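Local coordinates for probable primosomal replication protein n (Ralstonia solanacearum, PDB 4FDB) that probably binds single-stranded DNA and, as a homodimer, takes part in restarting stalled replication forks by stabilising the PriA helicase on DNA during primosome assembly, at residues Ala9-Arg14 with Cys29-Ser34; Leu71-Phe76 with Leu87-Ser92; Pro25-Leu30 with Lys57-Leu62. The protein carries 3 engineered substitutions. All coordinates share one frame; numbering follows the deposited sequence.

Interaction 1 of 3, residues Ala9-Arg14 with Cys29-Ser34; sequences ATLVER and CLLSYS. Engineered in segment 9-14: Val12 (natural residue Ala).
The carbonyl O of Ser32 accepts from two sources: the backbone N of Thr10, 2.9 Å away, and a water that donates a longer, 3.2 Å bond. The Thr10 donor stands somewhat out of the plane of the Ser32 carbonyl. The same water lies 2.7 Å from Thr10 OG1, so it closes a small ring between the threonine hydroxyl and the opposite strand; chi1 of -59° sets OG1 beside its own backbone N, the atom that also serves Ser32 O. Ser32 N returns a bond to Thr10 O, which makes Thr10 and Ser32 a hydrogen-bonded antiparallel pair. Beyond Leu11 and Leu31 the register slips by one: Val12 N donates to Leu30 O, while Leu30 N donates to Glu13 O. Two residues therefore face one, the definition of a classic beta bulge, and the backbone of Val12 (phi -92°, psi -47°) departs from extended geometry to allow it. This bulge lies in the hairpin of strands 3-19 and 25-37, the opening pair of the OB fold expected for this family. The valine is an engineered residue. Its CB turns toward the partner strand, bringing CG2 within a tight 3.5 Å of Ser32 CB, while CG1 runs alongside Leu30, 4.1 Å from CD2. On the sheet face carrying Leu11, Leu31 and Cys29, the packing is apolar: Leu11 CD1 reaches Cys29 CB at 3.7 Å, and Leu31 CD2 at 4.0 Å. Arg14 leads its guanidinium away from strand 25-37, and NE donates to Ile65 O. Tyr33 likewise points outward from strand 3-19, its hydroxyl hydrogen-bonded to the carbonyl of Ala1 of the second subunit.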
ATOM      1  N   ALA A   9       8.774  -1.404  -8.941  1.00 14.16           N
ATOM      2  CA  ALA A   9       7.804  -0.927  -9.920  1.00 15.11           C
ATOM      3  C   ALA A   9       8.463  -0.011 -10.933  1.00 15.05           C
ATOM      4  O   ALA A   9       9.518   0.555 -10.674  1.00 17.05           O
ATOM      5  CB  ALA A   9       6.665  -0.202  -9.219  1.00 19.37           C
ATOM      6  N   THR A  10       7.825   0.127 -12.090  1.00 12.86           N
ATOM      7  CA  THR A  10       8.352   0.942 -13.170  1.00 13.83           C
ATOM      8  C   THR A  10       7.832   2.369 -13.051  1.00 15.06           C
ATOM      9  O   THR A  10       6.639   2.585 -12.859  1.00 14.53           O
ATOM     10  CB  THR A  10       7.908   0.360 -14.515  1.00 14.20           C
ATOM     11  OG1 THR A  10       8.395  -0.981 -14.620  1.00 18.68           O
ATOM     12  CG2 THR A  10       8.434   1.197 -15.682  1.00 17.28           C
ATOM     13  N   LEU A  11       8.724   3.351 -13.166  1.00 14.35           N
ATOM     14  CA  LEU A  11       8.281   4.741 -13.193  1.00 17.14           C
ATOM     15  C   LEU A  11       7.605   5.011 -14.531  1.00 18.87           C
ATOM     16  O   LEU A  11       8.230   4.880 -15.564  1.00 17.83           O
ATOM     17  CB  LEU A  11       9.460   5.691 -13.025  1.00 18.27           C
ATOM     18  CG  LEU A  11       9.073   7.165 -13.165  1.00 17.42           C
ATOM     19  CD1 LEU A  11       8.194   7.561 -12.013  1.00 17.07           C
ATOM     20  CD2 LEU A  11      10.303   8.068 -13.252  1.00 19.11           C
ATOM     21  N   VAL A  12       6.325   5.374 -14.509  1.00 13.11           N
ATOM     22  CA  VAL A  12       5.576   5.596 -15.744  1.00 13.79           C
ATOM     23  C   VAL A  12       5.639   7.055 -16.166  1.00 14.43           C
ATOM     24  O   VAL A  12       5.870   7.398 -17.326  1.00 17.84           O
ATOM     25  CB  VAL A  12       4.077   5.229 -15.524  1.00 17.44           C
ATOM     26  CG1 VAL A  12       3.276   5.469 -16.788  1.00 20.35           C
ATOM     27  CG2 VAL A  12       3.940   3.787 -15.068  1.00 21.56           C
ATOM     28  N   GLU A  13       5.395   7.936 -15.203  1.00 16.42           N
ATOM     29  CA  GLU A  13       5.467   9.343 -15.513  1.00 16.21           C
ATOM     30  C   GLU A  13       5.684  10.115 -14.234  1.00 14.43           C
ATOM     31  O   GLU A  13       5.447   9.615 -13.133  1.00 15.55           O
ATOM     32  CB  GLU A  13       4.198   9.816 -16.223  1.00 21.65           C
ATOM     33  CG  GLU A  13       2.916   9.407 -15.545  1.00 24.03           C
ATOM     34  CD  GLU A  13       1.679   9.831 -16.332  1.00 32.14           C
ATOM     35  OE1 GLU A  13       1.461   9.332 -17.464  1.00 28.95           O
ATOM     36  OE2 GLU A  13       0.916  10.674 -15.816  1.00 33.76           O
ATOM     37  N   ARG A  14       6.166  11.331 -14.382  1.00 14.30           N
ATOM     38  CA  ARG A  14       6.287  12.193 -13.211  1.00 15.81           C
ATOM     39  C   ARG A  14       5.890  13.606 -13.570  1.00 18.00           C
ATOM     40  O   ARG A  14       5.987  14.010 -14.732  1.00 20.77           O
ATOM     41  CB  ARG A  14       7.688  12.117 -12.588  1.00 17.65           C
ATOM     42  CG  ARG A  14       8.824  12.232 -13.557  1.00 20.09           C
ATOM     43  CD  ARG A  14      10.178  12.237 -12.841  1.00 20.53           C
ATOM     44  NE  ARG A  14      11.281  12.146 -13.808  1.00 19.02           N
ATOM     45  CZ  ARG A  14      11.789  13.179 -14.464  1.00 23.49           C
ATOM     46  NH1 ARG A  14      11.317  14.407 -14.259  1.00 25.50           N
ATOM     47  NH2 ARG A  14      12.784  12.992 -15.322  1.00 24.46           N
ATOM     48  N   CYS A  29       4.353  11.187  -8.901  1.00 16.10           N
ATOM     49  CA  CYS A  29       4.596  10.299 -10.028  1.00 15.53           C
ATOM     50  C   CYS A  29       3.604   9.154 -10.040  1.00 16.14           C
ATOM     51  O   CYS A  29       2.786   9.009  -9.129  1.00 16.60           O
ATOM     52  CB  CYS A  29       6.035   9.790 -10.008  1.00 16.46           C
ATOM     53  SG  CYS A  29       6.478   8.870  -8.545  1.00 23.02           S
ATOM     54  N   LEU A  30       3.645   8.378 -11.118  1.00 15.42           N
ATOM     55  CA  LEU A  30       2.815   7.196 -11.249  1.00 12.87           C
ATOM     56  C   LEU A  30       3.762   6.026 -11.432  1.00 15.06           C
ATOM     57  O   LEU A  30       4.677   6.079 -12.278  1.00 13.40           O
ATOM     58  CB  LEU A  30       1.931   7.324 -12.494  1.00 13.07           C
ATOM     59  CG  LEU A  30       0.945   6.186 -12.785  1.00 16.12           C
ATOM     60  CD1 LEU A  30      -0.109   6.100 -11.688  1.00 16.99           C
ATOM     61  CD2 LEU A  30       0.291   6.390 -14.139  1.00 20.34           C
ATOM     62  N   LEU A  31       3.541   4.977 -10.653  1.00 11.52           N
ATOM     63  CA  LEU A  31       4.328   3.745 -10.743  1.00 16.26           C
ATOM     64  C   LEU A  31       3.454   2.616 -11.246  1.00 16.32           C
ATOM     65  O   LEU A  31       2.261   2.592 -10.994  1.00 15.99           O
ATOM     66  CB  LEU A  31       4.866   3.364  -9.364  1.00 15.63           C
ATOM     67  CG  LEU A  31       5.736   4.431  -8.712  1.00 14.45           C
ATOM     68  CD1 LEU A  31       6.117   3.986  -7.313  1.00 18.17           C
ATOM     69  CD2 LEU A  31       6.984   4.683  -9.550  1.00 15.35           C
ATOM     70  N   SER A  32       4.051   1.667 -11.955  1.00 13.78           N
ATOM     71  CA  SER A  32       3.303   0.536 -12.477  1.00 13.61           C
ATOM     72  C   SER A  32       3.951  -0.710 -11.945  1.00 14.26           C
ATOM     73  O   SER A  32       5.147  -0.931 -12.174  1.00 13.96           O
ATOM     74  CB  SER A  32       3.402   0.504 -14.007  1.00 16.62           C
ATOM     75  OG  SER A  32       2.821  -0.682 -14.525  1.00 19.77           O
ATOM     76  N   TYR A  33       3.163  -1.522 -11.250  1.00 12.89           N
ATOM     77  CA  TYR A  33       3.615  -2.800 -10.737  1.00 14.89           C
ATOM     78  C   TYR A  33       3.118  -3.950 -11.605  1.00 16.43           C
ATOM     79  O   TYR A  33       1.946  -4.003 -11.997  1.00 16.16           O
ATOM     80  CB  TYR A  33       3.138  -3.022  -9.278  1.00 11.61           C
ATOM     81  CG  TYR A  33       3.525  -4.400  -8.778  1.00 13.61           C
ATOM     82  CD1 TYR A  33       4.766  -4.626  -8.199  1.00 12.34           C
ATOM     83  CD2 TYR A  33       2.668  -5.491  -8.937  1.00 16.30           C
ATOM     84  CE1 TYR A  33       5.137  -5.901  -7.786  1.00 13.39           C
ATOM     85  CE2 TYR A  33       3.031  -6.755  -8.517  1.00 16.03           C
ATOM     86  CZ  TYR A  33       4.270  -6.953  -7.955  1.00 14.41           C
ATOM     87  OH  TYR A  33       4.624  -8.221  -7.548  1.00 16.67           O
ATOM     88  N   SER A  34       4.008  -4.900 -11.875  0.50 14.55           N
ATOM     89  CA  SER A  34       3.644  -6.130 -12.570  0.50 16.25           C
ATOM     90  C   SER A  34       4.452  -7.309 -12.031  0.50 20.68           C
ATOM     91  O   SER A  34       5.673  -7.369 -12.190  0.50 17.43           O
ATOM     92  CB  SER A  34       3.859  -5.986 -14.076  0.50 20.20           C
ATOM     93  OG  SER A  34       5.206  -5.659 -14.363  0.50 21.71           O
TER
HETATM   94  O   HOH W   1       7.047  -3.066 -13.647  1.00 18.37           O

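Interaction 2 of 3, residues Leu71-Phe76 with Leu87-Ser92; sequences LDCVGF and LVFHIS. Engineered in segment 71-76: Asp72 (natural residue Glu).
Phe76 and His90 meet on one face of the hairpin, with His90 CB over the phenyl face, 3.6 Å from the ring centroid and 16° off its normal, a CH-pi contact. The imidazole continues beyond the rim: its plane is 19° from that of the phenyl, but the centroids are 4.8 Å apart and the rings barely overlap. Phe76 reaches this place because chi1 of 61° sets CG between its backbone N and carbonyl carbon, folding the ring back across the neighbouring strand. Backbone bonds in both directions join the same two residues, with His90 N 2.8 Å from Phe76 O. Phe89 reaches the other strand differently. With CG anti to its backbone N, its ring presents an edge to the backbone, CE1 lying 3.6 Å from Gly75 N, and CE2 touches Cys73 CB at 3.6 Å. Gly75 CA approaches His90 O to 3.1 Å, a CA-H...O contact that a residue without a side chain lets come so close. Strand 87-96 lies between strand 70-79 and strand 44-55, whose Ala52 meets Phe89 and Ile91, while strand 3-19 pairs along the other edge of 70-79 and brings Leu5 to Phe89.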
ATOM      1  N   LEU A  71      12.266   0.782 -10.308  1.00 17.47           N
ATOM      2  CA  LEU A  71      12.749   1.301  -9.035  1.00 18.90           C
ATOM      3  C   LEU A  71      12.391   0.334  -7.924  1.00 17.88           C
ATOM      4  O   LEU A  71      11.304  -0.217  -7.939  1.00 18.22           O
ATOM      5  CB  LEU A  71      12.066   2.634  -8.740  1.00 21.83           C
ATOM      6  CG  LEU A  71      12.298   3.726  -9.784  1.00 21.95           C
ATOM      7  CD1 LEU A  71      11.425   4.940  -9.500  1.00 21.53           C
ATOM      8  CD2 LEU A  71      13.751   4.095  -9.810  1.00 23.73           C
ATOM      9  N   ASP A  72      13.310   0.133  -6.979  1.00 17.59           N
ATOM     10  CA  ASP A  72      13.040  -0.593  -5.734  1.00 16.94           C
ATOM     11  C   ASP A  72      12.662   0.445  -4.700  1.00 17.13           C
ATOM     12  O   ASP A  72      13.533   1.183  -4.249  1.00 18.47           O
ATOM     13  CB  ASP A  72      14.330  -1.251  -5.240  1.00 21.65           C
ATOM     14  CG  ASP A  72      14.349  -2.740  -5.444  1.00 44.40           C
ATOM     15  OD1 ASP A  72      14.205  -3.177  -6.602  1.00 49.63           O
ATOM     16  OD2 ASP A  72      14.528  -3.473  -4.445  1.00 53.10           O
ATOM     17  N   CYS A  73      11.382   0.510  -4.324  1.00 15.79           N
ATOM     18  CA  CYS A  73      10.898   1.589  -3.466  1.00 17.32           C
ATOM     19  C   CYS A  73      10.489   1.090  -2.095  1.00 15.68           C
ATOM     20  O   CYS A  73       9.952  -0.012  -1.959  1.00 16.43           O
ATOM     21  CB  CYS A  73       9.650   2.222  -4.073  1.00 16.78           C
ATOM     22  SG  CYS A  73       9.847   2.741  -5.788  1.00 24.16           S
ATOM     23  N   VAL A  74      10.756   1.903  -1.083  0.50 13.85           N
ATOM     24  CA  VAL A  74      10.151   1.688   0.224  0.50 15.32           C
ATOM     25  C   VAL A  74       9.483   2.981   0.655  0.50 14.05           C
ATOM     26  O   VAL A  74       9.829   4.069   0.194  0.50 11.14           O
ATOM     27  CB  VAL A  74      11.169   1.229   1.279  0.50 16.88           C
ATOM     28  CG1 VAL A  74      11.611  -0.204   1.009  0.50 20.72           C
ATOM     29  CG2 VAL A  74      12.363   2.171   1.326  0.50 15.85           C
ATOM     30  N   GLY A  75       8.498   2.871   1.529  1.00 13.58           N
ATOM     31  CA  GLY A  75       7.890   4.073   2.047  1.00 14.25           C
ATOM     32  C   GLY A  75       6.619   3.741   2.758  1.00 15.83           C
ATOM     33  O   GLY A  75       6.494   2.642   3.315  1.00 15.71           O
ATOM     34  N   PHE A  76       5.685   4.684   2.746  1.00 14.87           N
ATOM     35  CA  PHE A  76       4.452   4.511   3.511  1.00 13.30           C
ATOM     36  C   PHE A  76       3.254   5.029   2.747  1.00 12.19           C
ATOM     37  O   PHE A  76       3.402   5.804   1.819  1.00 15.99           O
ATOM     38  CB  PHE A  76       4.559   5.210   4.871  1.00 14.25           C
ATOM     39  CG  PHE A  76       4.779   6.708   4.790  1.00 14.34           C
ATOM     40  CD1 PHE A  76       3.707   7.590   4.885  1.00 15.06           C
ATOM     41  CD2 PHE A  76       6.062   7.230   4.667  1.00 20.77           C
ATOM     42  CE1 PHE A  76       3.909   8.974   4.848  1.00 19.51           C
ATOM     43  CE2 PHE A  76       6.274   8.609   4.619  1.00 19.28           C
ATOM     44  CZ  PHE A  76       5.201   9.477   4.692  1.00 17.89           C
ATOM     45  N   LEU A  87      -5.429   7.371  -1.945  1.00 33.71           N
ATOM     46  CA  LEU A  87      -4.164   7.201  -1.240  1.00 29.96           C
ATOM     47  C   LEU A  87      -2.975   7.458  -2.158  1.00 24.44           C
ATOM     48  O   LEU A  87      -3.069   7.344  -3.369  1.00 30.71           O
ATOM     49  CB  LEU A  87      -4.040   5.792  -0.665  1.00 27.77           C
ATOM     50  CG  LEU A  87      -5.071   5.355   0.374  1.00 27.26           C
ATOM     51  CD1 LEU A  87      -4.653   3.995   0.917  1.00 28.04           C
ATOM     52  CD2 LEU A  87      -5.186   6.388   1.487  1.00 28.02           C
ATOM     53  N   VAL A  88      -1.849   7.782  -1.545  1.00 20.71           N
ATOM     54  CA  VAL A  88      -0.628   8.027  -2.279  1.00 16.14           C
ATOM     55  C   VAL A  88       0.506   7.293  -1.575  1.00 17.75           C
ATOM     56  O   VAL A  88       0.538   7.235  -0.345  1.00 17.43           O
ATOM     57  CB  VAL A  88      -0.347   9.543  -2.374  1.00 18.22           C
ATOM     58  CG1 VAL A  88      -0.280  10.178  -0.987  1.00 24.69           C
ATOM     59  CG2 VAL A  88       0.933   9.811  -3.146  1.00 15.94           C
ATOM     60  N   PHE A  89       1.417   6.720  -2.356  1.00 11.80           N
ATOM     61  CA  PHE A  89       2.607   6.051  -1.836  1.00 10.72           C
ATOM     62  C   PHE A  89       3.731   7.075  -1.635  1.00 14.78           C
ATOM     63  O   PHE A  89       4.313   7.557  -2.603  1.00 13.07           O
ATOM     64  CB  PHE A  89       3.013   4.961  -2.839  1.00 10.07           C
ATOM     65  CG  PHE A  89       4.283   4.199  -2.490  1.00 12.19           C
ATOM     66  CD1 PHE A  89       4.738   4.085  -1.184  1.00 13.83           C
ATOM     67  CD2 PHE A  89       5.002   3.566  -3.499  1.00 13.27           C
ATOM     68  CE1 PHE A  89       5.902   3.368  -0.891  1.00 13.75           C
ATOM     69  CE2 PHE A  89       6.166   2.857  -3.223  1.00 13.48           C
ATOM     70  CZ  PHE A  89       6.617   2.752  -1.913  1.00 15.19           C
ATOM     71  N   HIS A  90       4.025   7.418  -0.383  1.00 13.30           N
ATOM     72  CA  HIS A  90       5.148   8.315  -0.097  1.00 14.68           C
ATOM     73  C   HIS A  90       6.437   7.514  -0.090  1.00 14.65           C
ATOM     74  O   HIS A  90       6.621   6.628   0.738  1.00 15.81           O
ATOM     75  CB  HIS A  90       4.982   8.991   1.268  1.00 14.34           C
ATOM     76  CG  HIS A  90       3.946  10.067   1.298  1.00 17.67           C
ATOM     77  ND1 HIS A  90       4.243  11.374   1.627  1.00 21.09           N
ATOM     78  CD2 HIS A  90       2.609  10.029   1.086  1.00 20.85           C
ATOM     79  CE1 HIS A  90       3.139  12.096   1.599  1.00 21.08           C
ATOM     80  NE2 HIS A  90       2.131  11.303   1.280  1.00 23.42           N
ATOM     81  N   ILE A  91       7.350   7.823  -1.002  1.00 12.27           N
ATOM     82  CA  ILE A  91       8.570   7.051  -1.103  1.00 13.27           C
ATOM     83  C   ILE A  91       9.612   7.620  -0.167  1.00 19.77           C
ATOM     84  O   ILE A  91       9.938   8.804  -0.242  1.00 23.19           O
ATOM     85  CB  ILE A  91       9.106   7.082  -2.548  1.00 13.96           C
ATOM     86  CG1 ILE A  91       8.059   6.471  -3.485  1.00 13.78           C
ATOM     87  CG2 ILE A  91      10.417   6.336  -2.638  1.00 18.60           C
ATOM     88  CD1 ILE A  91       8.313   6.780  -4.968  1.00 17.77           C
ATOM     89  N   SER A  92      10.128   6.793   0.735  1.00 17.53           N
ATOM     90  CA  SER A  92      11.136   7.288   1.662  1.00 18.61           C
ATOM     91  C   SER A  92      12.525   6.776   1.301  1.00 19.28           C
ATOM     92  O   SER A  92      13.535   7.293   1.782  1.00 20.12           O
ATOM     93  CB  SER A  92      10.782   6.921   3.103  1.00 24.66           C
ATOM     94  OG  SER A  92      10.751   5.520   3.274  1.00 28.25           O
TER

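Interaction 3 of 3, residues Pro25-Leu30 with Lys57-Leu62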
ATOM      1  N   PRO A  25      10.340  20.556  -1.676  1.00 22.01           N
ATOM      2  CA  PRO A  25       9.938  20.101  -3.010  1.00 20.64           C
ATOM      3  C   PRO A  25       9.208  18.770  -2.986  1.00 19.70           C
ATOM      4  O   PRO A  25       9.555  17.891  -2.203  1.00 17.90           O
ATOM      5  CB  PRO A  25      11.272  19.936  -3.748  1.00 23.63           C
ATOM      6  CG  PRO A  25      12.284  19.712  -2.690  1.00 21.39           C
ATOM      7  CD  PRO A  25      11.788  20.426  -1.444  1.00 22.65           C
ATOM      8  N   ILE A  26       8.228  18.630  -3.873  1.00 17.92           N
ATOM      9  CA  ILE A  26       7.485  17.388  -4.035  1.00 16.23           C
ATOM     10  C   ILE A  26       7.443  17.030  -5.502  1.00 15.79           C
ATOM     11  O   ILE A  26       7.130  17.881  -6.327  1.00 18.42           O
ATOM     12  CB  ILE A  26       6.023  17.593  -3.655  1.00 19.03           C
ATOM     13  CG1 ILE A  26       5.904  18.186  -2.250  1.00 25.07           C
ATOM     14  CG2 ILE A  26       5.246  16.288  -3.817  1.00 20.44           C
ATOM     15  CD1 ILE A  26       6.250  17.228  -1.167  1.00 28.63           C
ATOM     16  N   VAL A  27       7.741  15.774  -5.818  1.00 15.02           N
ATOM     17  CA  VAL A  27       7.513  15.253  -7.165  1.00 16.70           C
ATOM     18  C   VAL A  27       6.478  14.139  -7.088  1.00 15.71           C
ATOM     19  O   VAL A  27       6.717  13.107  -6.468  1.00 16.53           O
ATOM     20  CB  VAL A  27       8.822  14.752  -7.830  1.00 17.74           C
ATOM     21  CG1 VAL A  27       8.523  13.967  -9.109  1.00 15.39           C
ATOM     22  CG2 VAL A  27       9.745  15.931  -8.145  1.00 17.13           C
ATOM     23  N   ASN A  28       5.316  14.380  -7.687  1.00 13.68           N
ATOM     24  CA  ASN A  28       4.292  13.357  -7.837  1.00 15.28           C
ATOM     25  C   ASN A  28       4.604  12.479  -9.031  1.00 16.60           C
ATOM     26  O   ASN A  28       5.058  12.963 -10.060  1.00 15.73           O
ATOM     27  CB  ASN A  28       2.932  14.006  -8.039  1.00 19.64           C
ATOM     28  CG  ASN A  28       2.389  14.608  -6.764  1.00 22.91           C
ATOM     29  OD1 ASN A  28       2.637  15.771  -6.463  1.00 25.82           O
ATOM     30  ND2 ASN A  28       1.645  13.813  -6.006  1.00 25.42           N
ATOM     31  N   CYS A  29       4.353  11.187  -8.901  1.00 16.10           N
ATOM     32  CA  CYS A  29       4.596  10.299 -10.028  1.00 15.53           C
ATOM     33  C   CYS A  29       3.604   9.154 -10.040  1.00 16.14           C
ATOM     34  O   CYS A  29       2.786   9.009  -9.129  1.00 16.60           O
ATOM     35  CB  CYS A  29       6.035   9.790 -10.008  1.00 16.46           C
ATOM     36  SG  CYS A  29       6.478   8.870  -8.545  1.00 23.02           S
ATOM     37  N   LEU A  30       3.645   8.378 -11.118  1.00 15.42           N
ATOM     38  CA  LEU A  30       2.815   7.196 -11.249  1.00 12.87           C
ATOM     39  C   LEU A  30       3.762   6.026 -11.432  1.00 15.06           C
ATOM     40  O   LEU A  30       4.677   6.079 -12.278  1.00 13.40           O
ATOM     41  CB  LEU A  30       1.931   7.324 -12.494  1.00 13.07           C
ATOM     42  CG  LEU A  30       0.945   6.186 -12.785  1.00 16.12           C
ATOM     43  CD1 LEU A  30      -0.109   6.100 -11.688  1.00 16.99           C
ATOM     44  CD2 LEU A  30       0.291   6.390 -14.139  1.00 20.34           C
ATOM     45  N   LYS A  57      14.761  15.552  -0.368  1.00 22.26           N
ATOM     46  CA  LYS A  57      15.793  14.959  -1.217  1.00 23.14           C
ATOM     47  C   LYS A  57      15.202  13.916  -2.167  1.00 21.67           C
ATOM     48  O   LYS A  57      15.667  13.749  -3.290  1.00 22.24           O
ATOM     49  CB  LYS A  57      16.915  14.347  -0.382  1.00 31.02           C
ATOM     50  CG  LYS A  57      18.053  13.798  -1.232  1.00 38.81           C
ATOM     51  CD  LYS A  57      19.318  13.567  -0.429  1.00 48.78           C
ATOM     52  CE  LYS A  57      20.361  12.841  -1.273  1.00 56.79           C
ATOM     53  NZ  LYS A  57      20.488  13.425  -2.643  1.00 59.74           N
HETATM   54  N   MSE A  58      14.152  13.235  -1.730  1.00 19.25           N
HETATM   55  CA  MSE A  58      13.531  12.225  -2.581  1.00 16.88           C
HETATM   56  C   MSE A  58      12.865  12.849  -3.818  1.00 19.76           C
HETATM   57  O   MSE A  58      12.794  12.220  -4.877  1.00 19.90           O
HETATM   58  CB  MSE A  58      12.529  11.396  -1.775  1.00 18.65           C
HETATM   59  CG  MSE A  58      12.185  10.063  -2.401  1.00 30.24           C
HETATM   60 SE   MSE A  58      13.784   8.921  -2.544  1.00 50.65          SE
HETATM   61  CE  MSE A  58      14.516   9.213  -0.772  1.00 44.87           C
ATOM     62  N   ALA A  59      12.412  14.094  -3.699  1.00 18.56           N
ATOM     63  CA  ALA A  59      11.875  14.808  -4.855  1.00 19.06           C
ATOM     64  C   ALA A  59      13.003  15.023  -5.864  1.00 18.20           C
ATOM     65  O   ALA A  59      12.846  14.771  -7.063  1.00 18.80           O
ATOM     66  CB  ALA A  59      11.282  16.159  -4.433  1.00 19.84           C
ATOM     67  N   SER A  60      14.144  15.490  -5.366  1.00 17.65           N
ATOM     68  CA  SER A  60      15.310  15.723  -6.220  1.00 18.72           C
ATOM     69  C   SER A  60      15.737  14.441  -6.933  1.00 23.48           C
ATOM     70  O   SER A  60      16.090  14.454  -8.119  1.00 21.73           O
ATOM     71  CB  SER A  60      16.473  16.248  -5.389  1.00 24.13           C
ATOM     72  OG  SER A  60      16.157  17.503  -4.806  1.00 24.96           O
ATOM     73  N   VAL A  61      15.709  13.335  -6.200  1.00 22.27           N
ATOM     74  CA  VAL A  61      16.087  12.047  -6.764  1.00 22.10           C
ATOM     75  C   VAL A  61      15.135  11.635  -7.884  1.00 19.41           C
ATOM     76  O   VAL A  61      15.578  11.241  -8.961  1.00 23.62           O
ATOM     77  CB  VAL A  61      16.126  10.944  -5.689  1.00 24.12           C
ATOM     78  CG1 VAL A  61      16.268   9.562  -6.345  1.00 25.08           C
ATOM     79  CG2 VAL A  61      17.264  11.202  -4.698  1.00 22.30           C
ATOM     80  N   LEU A  62      13.836  11.740  -7.639  1.00 16.42           N
ATOM     81  CA  LEU A  62      12.840  11.341  -8.638  1.00 17.04           C
ATOM     82  C   LEU A  62      12.906  12.234  -9.861  1.00 21.66           C
ATOM     83  O   LEU A  62      12.695  11.778 -10.987  1.00 21.59           O
ATOM     84  CB  LEU A  62      11.425  11.400  -8.057  1.00 16.63           C
ATOM     85  CG  LEU A  62      10.988  10.264  -7.143  1.00 23.57           C
ATOM     86  CD1 LEU A  62       9.638  10.608  -6.536  1.00 23.18           C
ATOM     87  CD2 LEU A  62      10.922   8.967  -7.937  1.00 24.07           C
TER
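Ala59 CB presses onto the start of strand 25-37, 3.3 Å from Pro25 O and 3.8 Å from Pro25 CB. It belongs to the short helix 57-62, which follows strand 44-55 and precedes strand 70-79, the position of the helix between the third and fourth strands in the OB fold expected for this family. The segment axes approach to 6.7 Å with their directions at 47°, and no hydrogen bond passes between them; the contact is made by apolar groups and carbonyl oxygens.

Val27 is central, its CA being 5.0 Å from that of Ala59. Its two methyls divide the work. With CG1 anti to the backbone N (chi1 169°), CG2 lies beside that N and approaches Ala59 O to 3.5 Å, whereas CG1 meets Leu62 CB one helical turn further on. Leu62 then extends CD1 toward the strand, where it touches Val27 O.

The helix places these contacts: Ala59 and Leu62 are three residues apart and so fall on the same side, and within the turn Val61 N and Leu62 N bond to the carbonyls of Lys57 and Met58. On the strand, backbone hydrogen bonds tie Val27 to Gly54 and Cys29 to Ala52 of strand 44-55, fixing the row of residues that faces the helix. The helix also meets strand 87-96, where selenomethionine Met58 touches Ile91 and Leu94, and Leu62 also packs on Leu94. Toward the far end of the contact, Leu62 CD1 comes to rest 4.1 Å from Cys29 SG.

All three contacts belong to one five-stranded sheet and its helix. Interaction 2 is a buried contact near the chain centre, interaction 3 is also buried but further out, and interaction 1 is only partly buried, with exposed Val12 and Glu13. Interactions 1 and 2 are antiparallel hairpins held by backbone hydrogen bonds; the first adds water and aliphatic groups, the second aromatic rings. Interaction 3 lacks such bonds. Interactions 1 and 3 share Cys29 and Leu30 on strand 25-37. Between interactions 1 and 2, Ala9 O lies 2.8 Å from Leu71 N, probably a hydrogen bond, and Leu31 packs on Phe89. Both hairpins also touch the second subunit; the helix contact does not.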